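Type III effector HopA1 (Pseudomonas syringae pv. tomato str. DC3000, PDB 4RSX) is a plant-pathogen effector, probably delivered into host cells by the type III secretion system; the crystallised part is its C-terminal alpha/beta portion. Local coordinates at residues Lys109-Leu114 and Tyr161-Val166. Residues are numbered along the deposited sequence; the frame is centred on the assembly and turned at random.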
ATOM      1  N   LYS A 109     -11.198 -10.091   7.913  1.00 10.48           N
ATOM      2  CA  LYS A 109     -11.957  -9.440   6.860  1.00 15.24           C
ATOM      3  C   LYS A 109     -11.694  -7.937   6.838  1.00 14.52           C
ATOM      4  O   LYS A 109     -11.819  -7.302   5.803  1.00 15.59           O
ATOM      5  CB  LYS A 109     -13.447  -9.720   7.043  1.00 19.66           C
ATOM      6  CG  LYS A 109     -13.731 -11.197   7.263  1.00 22.75           C
ATOM      7  CD  LYS A 109     -14.640 -11.779   6.195  1.00 35.05           C
ATOM      8  CE  LYS A 109     -15.997 -12.204   6.791  1.00 41.76           C
ATOM      9  NZ  LYS A 109     -15.879 -13.221   7.887  1.00 36.52           N
ATOM     10  N   ASN A 110     -11.339  -7.374   7.989  1.00 16.31           N
ATOM     11  CA  ASN A 110     -10.932  -5.975   8.064  1.00 18.49           C
ATOM     12  C   ASN A 110      -9.459  -5.842   8.405  1.00 15.96           C
ATOM     13  O   ASN A 110      -9.047  -6.181   9.512  1.00 21.70           O
ATOM     14  CB  ASN A 110     -11.725  -5.253   9.143  1.00 23.16           C
ATOM     15  CG  ASN A 110     -13.205  -5.332   8.920  1.00 23.42           C
ATOM     16  OD1 ASN A 110     -13.680  -5.391   7.780  1.00 23.88           O
ATOM     17  ND2 ASN A 110     -13.956  -5.345  10.016  1.00 28.64           N
ATOM     18  N   GLN A 111      -8.661  -5.335   7.478  1.00 14.91           N
ATOM     19  CA  GLN A 111      -7.232  -5.243   7.729  1.00 15.74           C
ATOM     20  C   GLN A 111      -6.737  -3.818   7.702  1.00 14.31           C
ATOM     21  O   GLN A 111      -7.315  -2.964   7.028  1.00 17.02           O
ATOM     22  CB  GLN A 111      -6.447  -6.068   6.702  1.00 11.10           C
ATOM     23  CG  GLN A 111      -6.288  -7.545   7.049  1.00 15.21           C
ATOM     24  CD  GLN A 111      -5.157  -8.192   6.251  1.00 16.63           C
ATOM     25  OE1 GLN A 111      -4.960  -7.878   5.075  1.00 17.44           O
ATOM     26  NE2 GLN A 111      -4.394  -9.073   6.896  1.00 13.90           N
ATOM     27  N   GLY A 112      -5.654  -3.568   8.432  1.00 16.58           N
ATOM     28  CA  GLY A 112      -4.888  -2.343   8.266  1.00 17.60           C
ATOM     29  C   GLY A 112      -3.773  -2.523   7.238  1.00 16.57           C
ATOM     30  O   GLY A 112      -3.205  -3.619   7.123  1.00 14.02           O
ATOM     31  N   ARG A 113      -3.471  -1.459   6.488  1.00 16.87           N
ATOM     32  CA  ARG A 113      -2.414  -1.502   5.479  1.00 17.15           C
ATOM     33  C   ARG A 113      -1.432  -0.382   5.771  1.00 13.55           C
ATOM     34  O   ARG A 113      -1.805   0.794   5.787  1.00 12.23           O
ATOM     35  CB  ARG A 113      -2.971  -1.291   4.067  1.00 18.60           C
ATOM     36  CG  ARG A 113      -4.384  -1.813   3.829  1.00 27.98           C
ATOM     37  CD  ARG A 113      -4.356  -3.317   3.640  1.00 32.64           C
ATOM     38  NE  ARG A 113      -5.523  -3.874   2.939  1.00 35.12           N
ATOM     39  CZ  ARG A 113      -5.778  -3.715   1.639  1.00 41.39           C
ATOM     40  NH1 ARG A 113      -4.975  -2.976   0.882  1.00 43.76           N
ATOM     41  NH2 ARG A 113      -6.849  -4.281   1.091  1.00 43.41           N
ATOM     42  N   LEU A 114      -0.178  -0.745   5.998  1.00 11.21           N
ATOM     43  CA  LEU A 114       0.865   0.235   6.253  1.00 11.14           C
ATOM     44  C   LEU A 114       1.654   0.444   4.972  1.00 10.09           C
ATOM     45  O   LEU A 114       2.298  -0.480   4.482  1.00 10.98           O
ATOM     46  CB  LEU A 114       1.794  -0.254   7.375  1.00 11.64           C
ATOM     47  CG  LEU A 114       2.895   0.709   7.828  1.00 17.24           C
ATOM     48  CD1 LEU A 114       2.316   2.081   8.144  1.00 13.02           C
ATOM     49  CD2 LEU A 114       3.618   0.139   9.045  1.00 16.22           C
ATOM     50  N   TYR A 161       0.475  -5.853   5.306  1.00 11.93           N
ATOM     51  CA  TYR A 161      -0.945  -6.120   5.552  1.00 12.10           C
ATOM     52  C   TYR A 161      -1.095  -6.681   6.949  1.00 14.21           C
ATOM     53  O   TYR A 161      -0.494  -7.709   7.286  1.00 12.45           O
ATOM     54  CB  TYR A 161      -1.513  -7.081   4.504  1.00 10.76           C
ATOM     55  CG  TYR A 161      -1.401  -6.517   3.118  1.00 13.08           C
ATOM     56  CD1 TYR A 161      -2.463  -5.856   2.531  1.00 15.13           C
ATOM     57  CD2 TYR A 161      -0.203  -6.600   2.410  1.00 14.22           C
ATOM     58  CE1 TYR A 161      -2.351  -5.306   1.259  1.00 16.21           C
ATOM     59  CE2 TYR A 161      -0.082  -6.065   1.152  1.00 13.62           C
ATOM     60  CZ  TYR A 161      -1.161  -5.418   0.578  1.00 15.73           C
ATOM     61  OH  TYR A 161      -1.042  -4.879  -0.681  1.00 17.95           O
ATOM     62  N   ILE A 162      -1.903  -5.990   7.752  1.00 12.49           N
ATOM     63  CA  ILE A 162      -1.903  -6.158   9.203  1.00 11.61           C
ATOM     64  C   ILE A 162      -3.281  -6.501   9.776  1.00 14.89           C
ATOM     65  O   ILE A 162      -4.269  -5.809   9.500  1.00 14.15           O
ATOM     66  CB  ILE A 162      -1.429  -4.861   9.882  1.00 13.48           C
ATOM     67  CG1 ILE A 162      -0.024  -4.487   9.392  1.00 12.62           C
ATOM     68  CG2 ILE A 162      -1.446  -5.003  11.400  1.00 15.37           C
ATOM     69  CD1 ILE A 162       0.425  -3.089   9.811  1.00 12.63           C
ATOM     70  N   ASN A 163      -3.350  -7.561  10.576  1.00 10.56           N
ATOM     71  CA  ASN A 163      -4.561  -7.824  11.346  1.00 12.82           C
ATOM     72  C   ASN A 163      -4.487  -6.963  12.601  1.00 14.01           C
ATOM     73  O   ASN A 163      -3.785  -7.311  13.544  1.00 14.64           O
ATOM     74  CB  ASN A 163      -4.652  -9.303  11.728  1.00 11.65           C
ATOM     75  CG  ASN A 163      -4.886 -10.199  10.534  1.00 14.06           C
ATOM     76  OD1 ASN A 163      -5.468  -9.773   9.526  1.00 12.35           O
ATOM     77  ND2 ASN A 163      -4.450 -11.456  10.640  1.00 12.48           N
ATOM     78  N   GLY A 164      -5.164  -5.822  12.609  1.00 16.98           N
ATOM     79  CA  GLY A 164      -5.018  -4.905  13.724  1.00 15.81           C
ATOM     80  C   GLY A 164      -5.423  -3.499  13.342  1.00 19.52           C
ATOM     81  O   GLY A 164      -5.743  -3.245  12.175  1.00 16.35           O
ATOM     82  N   ASP A 165      -5.398  -2.589  14.318  1.00 16.85           N
ATOM     83  CA  ASP A 165      -5.882  -1.224  14.129  1.00 19.01           C
ATOM     84  C   ASP A 165      -4.724  -0.246  13.967  1.00 17.77           C
ATOM     85  O   ASP A 165      -3.561  -0.660  13.858  1.00 18.19           O
ATOM     86  CB  ASP A 165      -6.715  -0.800  15.335  1.00 20.07           C
ATOM     87  CG  ASP A 165      -5.979  -1.030  16.659  1.00 24.36           C
ATOM     88  OD1 ASP A 165      -4.726  -1.022  16.681  1.00 23.50           O
ATOM     89  OD2 ASP A 165      -6.651  -1.226  17.690  1.00 33.24           O
ATOM     90  N   VAL A 166      -5.037   1.047  14.008  1.00 14.41           N
ATOM     91  CA  VAL A 166      -4.038   2.072  13.750  1.00 13.52           C
ATOM     92  C   VAL A 166      -2.922   2.067  14.807  1.00 16.70           C
ATOM     93  O   VAL A 166      -1.738   2.227  14.466  1.00 14.70           O
ATOM     94  CB  VAL A 166      -4.687   3.470  13.558  1.00 19.26           C
ATOM     95  CG1 VAL A 166      -5.289   3.979  14.859  1.00 17.63           C
ATOM     96  CG2 VAL A 166      -3.679   4.462  12.992  1.00 13.59           C
TER
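An antiparallel pairing inside the seven-stranded sheet of HopA1 joins Gly112 to Ile162 and Arg113 to Tyr161, where the start of strand 111-116 runs beside the end of strand 158-162. Gly112 and Ile162 form the hydrogen-bonded pair: Gly112 N donates to Ile162 O, and Ile162 N returns a bond to Gly112 O, each 2.8 Å long. A side chain on Gly112 would press on Gly164 O, which lies 3.8 Å from Gly112 N without bonding to it.

On one face, Arg113 and Tyr161 of the non-hydrogen-bonded pair cross obliquely. The arginine chain bends at chi2 (-78°), which brings CD within 3.4 Å of Tyr161 CD1 and carries the guanidinium on to the ring's CD1-CE1 edge, with NH1 3.5 Å from Tyr161 CE1. Tyr161 CE1 sits over one guanidinium face, while Arg113 CZ lies at the ring edge in its plane; with the two planes 52° apart, the ring presents its edge to a face of the guanidinium, so the two are not stacked flat. Gln111 reaches across the same face. Its OE1 comes 3.6 Å from Tyr161 CB, and its NE2 gives a nearly straight 2.9 Å bond to Asn163 OD1, lying in the glutamine's own amide plane but approaching from above the asparagine carbonyl plane. Asn163 OD1 also accepts from Asp108 N, so two donors grip it. On the other face, Leu114 CB packs on Ile162 CD1 at 4.0 Å.

Beyond Gly164 the chain turns into helix 166-180, whose N-cap is Asp165, bonded through OD1 to Lys168 N. Strand 140-146 flanks strand 158-162, with His142 stacked on Tyr161, and strand 202-207 pairs with 111-116 on its other side.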